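Aerobactin synthase IucA (Klebsiella pneumoniae subsp. pneumoniae, PDB 5JM8) probably catalyses an ATP-dependent, magnesium-assisted ligation step in the assembly of the siderophore aerobactin, as a member of the NIS synthetase family. Local coordinates at residues P228-Y233 with S280-L285; A255-L260 with C270-D275; A381-L386 with Q396-W401; Q358-V363 with V433-D438; V24-D29 with I563-A568. All blocks are in the same frame, centred on the assembly; numbering follows the deposited sequence.

Interaction 1: residues P228-Y233 with S280-L285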
# COMPACT_ATOMS: atom_id res chain seq x y z
N PRO A 228 27.36 -11.20 -5.06
CA PRO A 228 27.75 -12.27 -4.13
C PRO A 228 28.63 -13.34 -4.75
O PRO A 228 29.49 -13.89 -4.06
CB PRO A 228 26.41 -12.86 -3.70
CG PRO A 228 25.45 -11.75 -3.85
CD PRO A 228 25.90 -10.98 -5.05
N TRP A 229 28.43 -13.64 -6.03
CA TRP A 229 29.22 -14.65 -6.72
C TRP A 229 30.59 -14.10 -7.15
O TRP A 229 31.60 -14.77 -6.99
CB TRP A 229 28.46 -15.20 -7.92
CG TRP A 229 29.12 -16.39 -8.54
CD1 TRP A 229 29.01 -17.69 -8.13
CD2 TRP A 229 29.98 -16.41 -9.69
NE1 TRP A 229 29.76 -18.51 -8.94
CE2 TRP A 229 30.36 -17.75 -9.91
CE3 TRP A 229 30.47 -15.42 -10.55
CZ2 TRP A 229 31.21 -18.12 -10.95
CZ3 TRP A 229 31.31 -15.79 -11.58
CH2 TRP A 229 31.67 -17.13 -11.77
N GLN A 230 30.61 -12.89 -7.71
CA GLN A 230 31.87 -12.25 -8.08
C GLN A 230 32.74 -11.99 -6.87
O GLN A 230 33.94 -12.22 -6.91
CB GLN A 230 31.62 -10.93 -8.80
CG GLN A 230 31.29 -11.06 -10.27
CD GLN A 230 32.46 -11.55 -11.09
OE1 GLN A 230 32.39 -12.60 -11.73
NE2 GLN A 230 33.55 -10.78 -11.10
N GLY A 231 32.12 -11.49 -5.81
CA GLY A 231 32.84 -11.13 -4.61
C GLY A 231 33.59 -12.30 -4.00
O GLY A 231 34.73 -12.15 -3.57
N GLU A 232 32.95 -13.47 -3.98
CA GLU A 232 33.58 -14.67 -3.44
C GLU A 232 34.74 -15.11 -4.32
O GLU A 232 35.72 -15.69 -3.84
CB GLU A 232 32.56 -15.80 -3.29
CG GLU A 232 31.53 -15.54 -2.20
CD GLU A 232 30.43 -16.59 -2.16
OE1 GLU A 232 30.24 -17.31 -3.16
OE2 GLU A 232 29.74 -16.68 -1.12
N TYR A 233 34.64 -14.82 -5.62
CA TYR A 233 35.68 -15.17 -6.57
C TYR A 233 36.83 -14.16 -6.50
O TYR A 233 37.99 -14.55 -6.48
CB TYR A 233 35.10 -15.22 -8.00
CG TYR A 233 36.15 -15.37 -9.09
CD1 TYR A 233 36.88 -14.27 -9.53
CD2 TYR A 233 36.39 -16.60 -9.69
CE1 TYR A 233 37.83 -14.39 -10.52
CE2 TYR A 233 37.34 -16.72 -10.69
CZ TYR A 233 38.06 -15.62 -11.10
OH TYR A 233 39.01 -15.72 -12.09
N SER A 280 30.24 -6.32 -13.38
CA SER A 280 31.12 -7.12 -14.22
C SER A 280 31.04 -8.55 -13.70
O SER A 280 31.56 -8.85 -12.63
CB SER A 280 32.56 -6.59 -14.16
OG SER A 280 33.41 -7.31 -15.04
N LEU A 281 30.38 -9.42 -14.46
CA LEU A 281 30.10 -10.78 -14.01
C LEU A 281 30.74 -11.81 -14.94
O LEU A 281 30.38 -11.93 -16.10
CB LEU A 281 28.58 -11.00 -13.95
CG LEU A 281 28.05 -12.33 -13.42
CD1 LEU A 281 28.49 -12.57 -11.99
CD2 LEU A 281 26.53 -12.39 -13.52
N SER A 282 31.70 -12.57 -14.41
CA SER A 282 32.44 -13.53 -15.21
C SER A 282 31.60 -14.77 -15.52
O SER A 282 31.87 -15.86 -15.02
CB SER A 282 33.73 -13.94 -14.49
OG SER A 282 34.56 -12.81 -14.27
N VAL A 283 30.59 -14.59 -16.36
CA VAL A 283 29.69 -15.68 -16.75
C VAL A 283 29.35 -15.56 -18.24
O VAL A 283 29.19 -14.45 -18.76
CB VAL A 283 28.40 -15.66 -15.92
CG1 VAL A 283 27.49 -16.82 -16.31
CG2 VAL A 283 28.72 -15.74 -14.44
N ARG A 284 29.23 -16.70 -18.91
CA ARG A 284 28.92 -16.72 -20.34
C ARG A 284 27.42 -16.82 -20.58
O ARG A 284 26.79 -17.82 -20.23
CB ARG A 284 29.63 -17.89 -21.02
N LEU A 285 26.86 -15.76 -21.16
CA LEU A 285 25.45 -15.73 -21.56
C LEU A 285 25.36 -15.31 -23.03
O LEU A 285 25.85 -14.24 -23.40
CB LEU A 285 24.65 -14.77 -20.68
CG LEU A 285 24.73 -14.99 -19.16
CD1 LEU A 285 24.06 -13.83 -18.44
CD2 LEU A 285 24.08 -16.31 -18.75
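The side chain of Gln230 leaves with CG beside the backbone N (chi1 -81°) and bends at chi2 (-68°), which brings its amide onto the backbone of 280-285. Trp229 takes the other course, with CG beside its carbonyl carbon, which carries the six-membered end of the indole toward Leu281, Ser282 and Val283. The polar part of the contact centres on Gln230 OE1. Ser282 N donates to it over 2.8 Å in a nearly straight bond (170° at the hydrogen), though the donor sits well above the amide carbonyl plane rather than on a lone pair. Ser282 OG adds a weak second bond to the same OE1 at 3.3 Å. Ser282 is itself the centre of an inverse gamma turn, closed by Val283 N to Leu281 O at 2.7 Å. This kink lies in the last part of strand 275-284, in the branched antiparallel sheet of the IucA/IucC family region, and helix 228-235 runs across that strand. The apolar half follows from the indole: Leu281 CD1 meets Trp229 CE3 at 3.8 Å, its side chain crossing the tryptophan at about a right angle, and also packs on Gln230 CG at 3.6 Å. Val283 CG2 touches Trp229 CZ3 at 3.9 Å. Outside the two segments, Trp229 NE1 is hydrogen-bonded to Glu165, and Phe161, which also touches Val283, meets the indole edge-to-face.

Interaction 2: residues A255-L260 with C270-D275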
# COMPACT_ATOMS: atom_id res chain seq x y z
N ALA A 255 24.64 -8.30 3.16
CA ALA A 255 23.81 -7.46 4.02
C ALA A 255 22.88 -6.57 3.21
O ALA A 255 23.18 -6.20 2.07
CB ALA A 255 24.68 -6.60 4.92
N GLY A 256 21.75 -6.23 3.82
CA GLY A 256 20.90 -5.17 3.31
C GLY A 256 19.69 -5.61 2.51
O GLY A 256 19.20 -6.73 2.64
N ALA A 257 19.20 -4.68 1.69
CA ALA A 257 17.96 -4.87 0.95
C ALA A 257 18.07 -5.99 -0.07
O ALA A 257 19.17 -6.33 -0.51
CB ALA A 257 17.58 -3.57 0.26
N PRO A 258 16.93 -6.59 -0.44
CA PRO A 258 16.93 -7.67 -1.43
C PRO A 258 17.07 -7.16 -2.86
O PRO A 258 16.44 -6.16 -3.22
CB PRO A 258 15.56 -8.33 -1.22
CG PRO A 258 14.70 -7.21 -0.75
CD PRO A 258 15.58 -6.32 0.07
N TRP A 259 17.88 -7.85 -3.66
CA TRP A 259 18.08 -7.48 -5.06
C TRP A 259 17.63 -8.59 -5.99
O TRP A 259 17.80 -9.77 -5.69
CB TRP A 259 19.55 -7.16 -5.31
CG TRP A 259 19.97 -5.88 -4.69
CD1 TRP A 259 20.31 -5.67 -3.38
CD2 TRP A 259 20.11 -4.61 -5.34
NE1 TRP A 259 20.64 -4.35 -3.18
CE2 TRP A 259 20.52 -3.68 -4.37
CE3 TRP A 259 19.90 -4.18 -6.65
CZ2 TRP A 259 20.75 -2.35 -4.67
CZ3 TRP A 259 20.13 -2.85 -6.95
CH2 TRP A 259 20.55 -1.95 -5.97
N LEU A 260 17.05 -8.20 -7.12
CA LEU A 260 16.53 -9.14 -8.10
C LEU A 260 17.38 -9.16 -9.36
O LEU A 260 17.54 -8.13 -10.02
CB LEU A 260 15.08 -8.78 -8.47
CG LEU A 260 13.95 -9.19 -7.53
CD1 LEU A 260 14.05 -8.48 -6.18
CD2 LEU A 260 12.62 -8.89 -8.19
N CYS A 270 16.51 -3.28 -7.17
CA CYS A 270 15.97 -3.16 -5.82
C CYS A 270 14.95 -2.02 -5.81
O CYS A 270 15.31 -0.86 -6.05
CB CYS A 270 17.09 -2.91 -4.81
SG CYS A 270 16.54 -2.74 -3.09
N ALA A 271 13.70 -2.35 -5.54
CA ALA A 271 12.58 -1.42 -5.69
C ALA A 271 12.75 -0.15 -4.87
O ALA A 271 12.25 0.91 -5.24
CB ALA A 271 11.27 -2.11 -5.32
N THR A 272 13.47 -0.26 -3.75
CA THR A 272 13.65 0.86 -2.84
C THR A 272 14.96 1.61 -3.10
O THR A 272 15.23 2.63 -2.47
CB THR A 272 13.64 0.38 -1.37
OG1 THR A 272 14.67 -0.59 -1.18
CG2 THR A 272 12.29 -0.23 -1.03
N SER A 273 15.77 1.09 -4.02
CA SER A 273 17.05 1.71 -4.34
C SER A 273 16.91 2.73 -5.46
O SER A 273 16.34 2.45 -6.52
CB SER A 273 18.07 0.65 -4.75
OG SER A 273 19.26 1.25 -5.21
N ARG A 274 17.44 3.92 -5.22
CA ARG A 274 17.45 4.99 -6.20
C ARG A 274 18.27 4.58 -7.43
O ARG A 274 18.08 5.12 -8.52
CB ARG A 274 18.02 6.26 -5.58
CG ARG A 274 17.91 7.50 -6.44
CD ARG A 274 18.24 8.74 -5.62
NE ARG A 274 17.34 8.92 -4.49
CZ ARG A 274 16.15 9.51 -4.57
NH1 ARG A 274 15.71 9.99 -5.72
NH2 ARG A 274 15.40 9.62 -3.48
N ASP A 275 19.17 3.62 -7.23
CA ASP A 275 20.04 3.14 -8.29
C ASP A 275 19.91 1.63 -8.50
O ASP A 275 19.77 0.87 -7.54
CB ASP A 275 21.50 3.48 -7.97
CG ASP A 275 21.79 4.96 -8.05
OD1 ASP A 275 21.24 5.62 -8.95
OD2 ASP A 275 22.57 5.45 -7.21
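Cys270 sits over the indole of Trp259, its CB almost exactly on the normal of the six-membered ring: 3.4 Å from that ring's centroid and 6° off the perpendicular, a close CH-pi contact. With SG anti to the backbone N, the sulfur swings over the other half of the indole, where SG stands 4.5 Å from the centroid of the five-membered ring and 16° off its normal. Methylene and thiol thus cover one face of Trp259 together. Beyond the ring, Cys270 SG also packs against the methyl of Ala257, CB, at 3.6 Å. The rim of the indole is met separately: Asp275 O lies near the ring plane, 3.3 Å from Trp259 CH2. A type I turn from Cys270 to Ser273, closed by Ser273 N to Cys270 O at 2.9 Å, brings Ser273 up beside the same end of the ring. The Asp275 carboxylate leads elsewhere, to salt bridges with Arg201 and Arg204 of helix 198-209. Trp259 belongs to strand 258-261, which pairs with 267-269 as a beta hairpin. What results is a Cys sulfur-aromatic contact reinforced by CH-pi packing, joining that hairpin to the turn that leads into strand 275-284 of the same antiparallel sheet.

Interaction 3: residues A381-L386 with Q396-W401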
# COMPACT_ATOMS: atom_id res chain seq x y z
N ALA A 381 -2.02 -11.43 -23.21
CA ALA A 381 -2.77 -11.30 -21.97
C ALA A 381 -3.09 -9.84 -21.69
O ALA A 381 -4.15 -9.52 -21.16
CB ALA A 381 -1.99 -11.91 -20.81
N ALA A 382 -2.16 -8.96 -22.03
CA ALA A 382 -2.35 -7.52 -21.85
C ALA A 382 -3.38 -6.98 -22.84
O ALA A 382 -4.34 -6.32 -22.45
CB ALA A 382 -1.03 -6.79 -22.00
N VAL A 383 -3.16 -7.26 -24.12
CA VAL A 383 -4.05 -6.81 -25.18
C VAL A 383 -5.48 -7.26 -24.93
O VAL A 383 -6.43 -6.52 -25.20
CB VAL A 383 -3.59 -7.34 -26.56
CG1 VAL A 383 -4.60 -7.01 -27.65
CG2 VAL A 383 -2.23 -6.77 -26.91
N LYS A 384 -5.64 -8.47 -24.41
CA LYS A 384 -6.96 -9.00 -24.08
C LYS A 384 -7.60 -8.21 -22.94
O LYS A 384 -8.82 -8.04 -22.90
CB LYS A 384 -6.86 -10.48 -23.71
CG LYS A 384 -6.85 -11.41 -24.91
CD LYS A 384 -6.59 -12.85 -24.52
CE LYS A 384 -6.90 -13.80 -25.66
NZ LYS A 384 -6.97 -15.21 -25.19
N ARG A 385 -6.78 -7.72 -22.01
CA ARG A 385 -7.27 -6.87 -20.94
C ARG A 385 -7.62 -5.49 -21.48
O ARG A 385 -8.59 -4.87 -21.04
CB ARG A 385 -6.24 -6.73 -19.82
CG ARG A 385 -6.16 -7.93 -18.91
CD ARG A 385 -5.36 -7.62 -17.67
NE ARG A 385 -3.99 -7.22 -18.00
CZ ARG A 385 -2.97 -8.05 -18.14
NH1 ARG A 385 -3.15 -9.36 -17.98
NH2 ARG A 385 -1.77 -7.58 -18.44
N LEU A 386 -6.83 -5.02 -22.44
CA LEU A 386 -7.08 -3.75 -23.09
C LEU A 386 -8.43 -3.80 -23.81
O LEU A 386 -9.23 -2.88 -23.71
CB LEU A 386 -5.96 -3.42 -24.07
CG LEU A 386 -6.11 -2.16 -24.92
CD1 LEU A 386 -6.24 -0.93 -24.04
CD2 LEU A 386 -4.92 -2.03 -25.87
N GLN A 396 -8.93 -5.02 -32.65
CA GLN A 396 -8.87 -3.56 -32.48
C GLN A 396 -7.90 -3.20 -31.36
O GLN A 396 -7.18 -2.21 -31.45
CB GLN A 396 -10.26 -2.99 -32.16
CG GLN A 396 -11.16 -2.83 -33.37
CD GLN A 396 -12.60 -2.53 -33.00
OE1 GLN A 396 -13.05 -2.88 -31.91
NE2 GLN A 396 -13.32 -1.88 -33.90
N ALA A 397 -7.89 -4.01 -30.31
CA ALA A 397 -6.96 -3.82 -29.21
C ALA A 397 -5.53 -4.08 -29.70
O ALA A 397 -4.60 -3.38 -29.31
CB ALA A 397 -7.31 -4.74 -28.05
N ALA A 398 -5.38 -5.06 -30.57
CA ALA A 398 -4.08 -5.43 -31.10
C ALA A 398 -3.52 -4.31 -31.98
O ALA A 398 -2.35 -3.96 -31.88
CB ALA A 398 -4.17 -6.72 -31.89
N HIS A 399 -4.37 -3.77 -32.84
CA HIS A 399 -3.98 -2.65 -33.69
C HIS A 399 -3.63 -1.43 -32.86
O HIS A 399 -2.61 -0.77 -33.10
CB HIS A 399 -5.11 -2.31 -34.66
CG HIS A 399 -5.36 -3.36 -35.69
ND1 HIS A 399 -6.50 -3.39 -36.46
CD2 HIS A 399 -4.61 -4.42 -36.09
CE1 HIS A 399 -6.45 -4.42 -37.29
NE2 HIS A 399 -5.31 -5.06 -37.08
N ALA A 400 -4.47 -1.12 -31.87
CA ALA A 400 -4.23 -0.00 -30.97
C ALA A 400 -2.90 -0.15 -30.23
O ALA A 400 -2.16 0.83 -30.08
CB ALA A 400 -5.37 0.12 -29.98
N TRP A 401 -2.61 -1.36 -29.77
CA TRP A 401 -1.37 -1.61 -29.05
C TRP A 401 -0.17 -1.44 -29.98
O TRP A 401 0.83 -0.82 -29.60
CB TRP A 401 -1.38 -3.02 -28.44
CG TRP A 401 -0.37 -3.21 -27.34
CD1 TRP A 401 -0.61 -3.21 -26.00
CD2 TRP A 401 1.04 -3.42 -27.49
NE1 TRP A 401 0.56 -3.41 -25.30
CE2 TRP A 401 1.58 -3.54 -26.20
CE3 TRP A 401 1.88 -3.53 -28.60
CZ2 TRP A 401 2.94 -3.76 -25.99
CZ3 TRP A 401 3.23 -3.74 -28.38
CH2 TRP A 401 3.75 -3.86 -27.09
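The indole of Trp401 is met at its edge by Leu386, whose CD2 lies near the ring plane, 4.5 Å from Trp401 CD1. Val383 comes to the same corner of the ring, CG2 being 4.0 Å from Trp401 CD1, and the two side chains cross at about a right angle. The other flat group, the guanidinium of Arg385, folds back along its own helix and has Ala381 O and Ala382 CA over one face. Val383 divides its two methyls between partners on 394-420. A chi1 of 174° turns CG1 away from the valine's own N, sending that methyl to Ala397 and the other to the tryptophan: Val383 CG1 reaches Ala397 CB at 3.6 Å. The small Ala397 faces the backbone of 381-386, its CB 3.5 Å from Val383 O. Leu386 CD2 in turn rests against Ala397 O at 3.7 Å. No hydrogen bond crosses the interface, which is buried and held by apolar contact. Leu498 and Val494 of helix 475-500 pack on Val383 and Trp401 respectively, while Ala400 touches Ala317 of the third subunit. Helices 378-390 and 394-420 follow each other through a short turn, and their facing segments cross at 112° with axes 8.7 Å apart, a nearly orthogonal pair consistent with an alpha-alpha corner.

Interaction 4: residues Q358-V363 with V433-D438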
# COMPACT_ATOMS: atom_id res chain seq x y z
N GLN A 358 5.21 -0.09 -8.84
CA GLN A 358 4.08 -0.89 -9.29
C GLN A 358 3.52 -0.44 -10.64
O GLN A 358 2.44 -0.87 -11.04
CB GLN A 358 2.97 -0.86 -8.24
CG GLN A 358 3.36 -1.51 -6.93
CD GLN A 358 3.64 -2.99 -7.08
OE1 GLN A 358 2.97 -3.68 -7.86
NE2 GLN A 358 4.62 -3.49 -6.34
N SER A 359 4.26 0.42 -11.34
CA SER A 359 3.83 0.84 -12.67
C SER A 359 3.89 -0.34 -13.62
O SER A 359 4.64 -1.28 -13.40
CB SER A 359 4.71 1.98 -13.20
OG SER A 359 6.04 1.54 -13.41
N GLN A 360 3.10 -0.27 -14.69
CA GLN A 360 3.12 -1.31 -15.71
C GLN A 360 4.21 -1.02 -16.73
O GLN A 360 3.95 -0.85 -17.92
CB GLN A 360 1.76 -1.43 -16.39
CG GLN A 360 1.59 -2.69 -17.21
CD GLN A 360 0.27 -2.73 -17.95
OE1 GLN A 360 -0.44 -1.73 -18.04
NE2 GLN A 360 -0.07 -3.91 -18.48
N THR A 361 5.44 -0.95 -16.24
CA THR A 361 6.61 -0.83 -17.10
C THR A 361 7.25 -2.21 -17.22
O THR A 361 7.76 -2.74 -16.24
CB THR A 361 7.62 0.18 -16.53
OG1 THR A 361 6.96 1.43 -16.29
CG2 THR A 361 8.79 0.39 -17.49
N ASN A 362 7.17 -2.79 -18.41
CA ASN A 362 7.68 -4.14 -18.65
C ASN A 362 8.72 -4.18 -19.76
O ASN A 362 8.60 -3.47 -20.76
CB ASN A 362 6.54 -5.10 -19.01
CG ASN A 362 5.40 -5.09 -18.01
OD1 ASN A 362 4.26 -5.37 -18.36
ND2 ASN A 362 5.70 -4.76 -16.75
N VAL A 363 9.73 -5.02 -19.59
CA VAL A 363 10.68 -5.27 -20.67
C VAL A 363 9.95 -6.04 -21.78
O VAL A 363 9.22 -6.99 -21.51
CB VAL A 363 11.92 -6.05 -20.19
CG1 VAL A 363 11.53 -7.44 -19.70
CG2 VAL A 363 12.96 -6.12 -21.29
N VAL A 433 8.61 -0.96 -22.03
CA VAL A 433 7.37 -0.38 -22.52
C VAL A 433 6.54 0.12 -21.34
O VAL A 433 5.96 -0.67 -20.60
CB VAL A 433 6.55 -1.38 -23.35
CG1 VAL A 433 5.24 -0.76 -23.82
CG2 VAL A 433 7.36 -1.86 -24.54
N GLN A 434 6.51 1.44 -21.17
CA GLN A 434 5.72 2.05 -20.12
C GLN A 434 4.26 2.01 -20.50
O GLN A 434 3.82 2.74 -21.40
CB GLN A 434 6.17 3.49 -19.88
CG GLN A 434 5.50 4.16 -18.68
CD GLN A 434 5.79 5.65 -18.61
OE1 GLN A 434 6.12 6.28 -19.62
NE2 GLN A 434 5.66 6.22 -17.42
N MET A 435 3.49 1.15 -19.83
CA MET A 435 2.07 1.01 -20.12
C MET A 435 1.20 1.61 -19.02
O MET A 435 1.63 1.75 -17.88
CB MET A 435 1.71 -0.46 -20.30
CG MET A 435 2.16 -1.07 -21.60
SD MET A 435 1.73 -2.82 -21.68
CE MET A 435 3.04 -3.52 -20.69
N LEU A 436 -0.02 1.96 -19.40
CA LEU A 436 -1.03 2.44 -18.47
C LEU A 436 -2.38 1.90 -18.93
O LEU A 436 -2.93 2.37 -19.92
CB LEU A 436 -1.04 3.98 -18.41
CG LEU A 436 -2.11 4.63 -17.52
CD1 LEU A 436 -1.99 4.18 -16.07
CD2 LEU A 436 -2.03 6.15 -17.61
N GLY A 437 -2.89 0.91 -18.21
CA GLY A 437 -4.09 0.21 -18.63
C GLY A 437 -3.83 -0.64 -19.85
O GLY A 437 -4.66 -0.71 -20.75
N ASP A 438 -2.66 -1.28 -19.87
CA ASP A 438 -2.28 -2.23 -20.92
C ASP A 438 -2.06 -1.58 -22.29
O ASP A 438 -2.06 -2.28 -23.31
CB ASP A 438 -3.33 -3.34 -21.03
CG ASP A 438 -3.56 -4.05 -19.71
OD1 ASP A 438 -2.67 -4.84 -19.31
OD2 ASP A 438 -4.61 -3.84 -19.08
O HOH W 1 1.30 1.99 -15.04
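Strands 360-363 and 433-435 run antiparallel, with Asn362 and Val433 as a hydrogen-bonded pair (Val433 N to Asn362 O 2.8 Å, Asn362 N to Val433 O 3.3 Å) and Thr361 opposite Gln434 in the non-hydrogen-bonded position. At Gln360 the ladder loosens around an inverse gamma turn: Met435 N still reaches Gln360 O at 2.8 Å, but a water spans Gln360 N and Met435 O. The side chain of Gln360 leaves pointing away from its own N (chi1 -166°) and stays extended, long enough to reach Asp438, which it grips twice. Its OE1 accepts Asp438 N at 2.9 Å, in the carbonyl plane and on a lone pair. Its NE2 donates to Asp438 OD1, also at 2.9 Å, from above a carboxylate turned 89° to the amide. These two bonds fix the rotation of the amide. Met435 lies on the same side of the sheet as Asn362, and its CE touches OD1 of Asn362, whose ND2 is hydrogen-bonded to Leu136 O, at 3.2 Å. Gln434 and Leu436 pack reciprocally on Leu436 and Gln434 of the third subunit. Strand 431-435 lies between 360-363 and 440-445, and helix 378-390 packs against the Asp438 end, where Arg385 NE forms a salt bridge with OD1.

Interaction 5: residues V24-D29 with I563-A568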
# COMPACT_ATOMS: atom_id res chain seq x y z
N VAL A 24 16.49 -22.07 -39.05
CA VAL A 24 15.67 -21.86 -40.24
C VAL A 24 15.86 -20.45 -40.82
O VAL A 24 15.75 -20.26 -42.03
CB VAL A 24 14.17 -22.08 -39.91
CG1 VAL A 24 13.28 -21.56 -41.03
CG2 VAL A 24 13.90 -23.55 -39.66
N ARG A 25 16.13 -19.48 -39.96
CA ARG A 25 16.35 -18.11 -40.41
C ARG A 25 17.70 -17.95 -41.12
O ARG A 25 17.81 -17.17 -42.06
CB ARG A 25 16.28 -17.15 -39.23
CG ARG A 25 16.73 -15.72 -39.55
CD ARG A 25 16.56 -14.80 -38.35
NE ARG A 25 15.17 -14.45 -38.12
CZ ARG A 25 14.75 -13.66 -37.13
NH1 ARG A 25 15.62 -13.15 -36.28
NH2 ARG A 25 13.46 -13.39 -37.00
N GLU A 26 18.70 -18.70 -40.67
CA GLU A 26 20.07 -18.52 -41.16
C GLU A 26 20.44 -19.51 -42.26
O GLU A 26 21.60 -19.56 -42.69
CB GLU A 26 21.05 -18.64 -40.00
CG GLU A 26 20.77 -17.66 -38.87
CD GLU A 26 21.79 -17.72 -37.75
OE1 GLU A 26 22.91 -18.22 -37.99
OE2 GLU A 26 21.47 -17.28 -36.63
N THR A 27 19.46 -20.30 -42.71
CA THR A 27 19.68 -21.24 -43.80
C THR A 27 18.61 -21.12 -44.88
O THR A 27 17.47 -20.73 -44.60
CB THR A 27 19.70 -22.70 -43.29
OG1 THR A 27 18.39 -23.08 -42.85
CG2 THR A 27 20.69 -22.88 -42.16
N LYS A 28 18.99 -21.43 -46.11
CA LYS A 28 18.07 -21.50 -47.23
C LYS A 28 17.89 -22.96 -47.64
O LYS A 28 17.30 -23.26 -48.68
CB LYS A 28 18.57 -20.66 -48.40
CG LYS A 28 18.75 -19.17 -48.08
CD LYS A 28 17.40 -18.47 -47.88
CE LYS A 28 17.57 -16.99 -47.56
NZ LYS A 28 18.22 -16.77 -46.24
N ASP A 29 18.41 -23.86 -46.80
CA ASP A 29 18.37 -25.29 -47.06
C ASP A 29 17.23 -25.95 -46.28
O ASP A 29 17.45 -26.74 -45.35
CB ASP A 29 19.72 -25.92 -46.68
CG ASP A 29 19.74 -27.42 -46.89
OD1 ASP A 29 18.97 -27.92 -47.73
OD2 ASP A 29 20.53 -28.11 -46.21
N ILE A 563 28.38 -15.87 -41.14
CA ILE A 563 28.21 -15.18 -39.86
C ILE A 563 27.18 -14.07 -40.02
O ILE A 563 26.41 -13.78 -39.11
CB ILE A 563 29.54 -14.59 -39.33
CG1 ILE A 563 29.39 -14.16 -37.87
CG2 ILE A 563 30.01 -13.41 -40.19
CD1 ILE A 563 29.34 -15.31 -36.91
N TYR A 564 27.18 -13.46 -41.21
CA TYR A 564 26.25 -12.40 -41.55
C TYR A 564 25.42 -12.82 -42.76
O TYR A 564 25.97 -13.30 -43.75
CB TYR A 564 27.00 -11.11 -41.85
N PHE A 565 24.10 -12.65 -42.68
CA PHE A 565 23.21 -13.09 -43.75
C PHE A 565 22.20 -12.02 -44.14
O PHE A 565 21.84 -11.16 -43.33
CB PHE A 565 22.48 -14.37 -43.33
CG PHE A 565 21.51 -14.18 -42.20
CD1 PHE A 565 21.94 -14.28 -40.89
CD2 PHE A 565 20.18 -13.90 -42.46
CE1 PHE A 565 21.05 -14.10 -39.85
CE2 PHE A 565 19.29 -13.72 -41.42
CZ PHE A 565 19.72 -13.82 -40.11
N ASP A 566 21.72 -12.10 -45.38
CA ASP A 566 20.78 -11.14 -45.91
C ASP A 566 19.35 -11.50 -45.53
O ASP A 566 18.89 -12.61 -45.76
CB ASP A 566 20.91 -11.05 -47.43
CG ASP A 566 22.33 -10.75 -47.86
OD1 ASP A 566 23.10 -10.21 -47.04
OD2 ASP A 566 22.68 -11.06 -49.02
N PHE A 567 18.66 -10.52 -44.94
CA PHE A 567 17.32 -10.71 -44.42
C PHE A 567 16.30 -10.04 -45.34
O PHE A 567 16.31 -8.82 -45.50
CB PHE A 567 17.22 -10.15 -43.00
CG PHE A 567 15.85 -10.23 -42.40
CD1 PHE A 567 15.38 -11.42 -41.87
CD2 PHE A 567 15.03 -9.11 -42.35
CE1 PHE A 567 14.12 -11.50 -41.31
CE2 PHE A 567 13.77 -9.19 -41.78
CZ PHE A 567 13.31 -10.38 -41.27
N ALA A 568 15.44 -10.85 -45.95
CA ALA A 568 14.43 -10.34 -46.87
C ALA A 568 13.49 -9.38 -46.17
O ALA A 568 12.80 -9.76 -45.22
CB ALA A 568 13.66 -11.50 -47.49
O HOH W 2 20.72 -14.86 -47.24
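Apolar contact comes first: the ring of Phe565 meets the aliphatic parts of Arg25 and Glu26, with CZ 3.6 Å from Arg25 CG and CE1 3.7 Å from Glu26 CG. Both side chains cross the phenylalanine at about a right angle. Phe565 reaches them with CG between its backbone N and carbonyl carbon (chi1 67°), the crowded position. Farther along, Phe567 CE1 lies at 4.5 Å from Arg25 NE, a looser approach. Polar contact across the two segments runs through water: one molecule donates to Asp566 O at 3.3 Å and takes a weak bond from Lys28 NZ, also at 3.3 Å. The charged groups themselves are held from outside. Arg25 bends at chi3 and hydrogen-bonds to Thr60 O and Gln61, with Phe151 as a cation-pi partner; the carboxylate of Glu26 accepts the backbone N of Phe545 at the start of helix 545-549. Those outside bonds are consistent with the methylenes being held where Phe565 meets them. In the fold, this is where the end of the N-terminal helix 14-26 meets the segment that enters strand 566-568, the partner of 538-540 in a small two-stranded antiparallel sheet: a junction between the two ends of the chain.

How the interactions relate
Interactions 3 and 4 form one continuous patch, their centres 13 Å apart: the salt bridge from Arg385 NE to Asp438 OD1 (3.0 Å) joins them, and both touch the third subunit. Interactions 1 and 2 reach the same antiparallel sheet without touching, with nearest atoms about 7 Å apart; interaction 2 comes equally near to interaction 4. Interaction 5 stands apart, at least 14 Å from the others by nearest atoms, and its two segments bracket the rest of the document along the chain. The nucleotide lies among these parts: Leu285 of 280-285 touches ATP, and the side chains of Leu281 and Arg25 are each about 9 Å from it, Trp259 about 11 Å and Val433 about 13 Å.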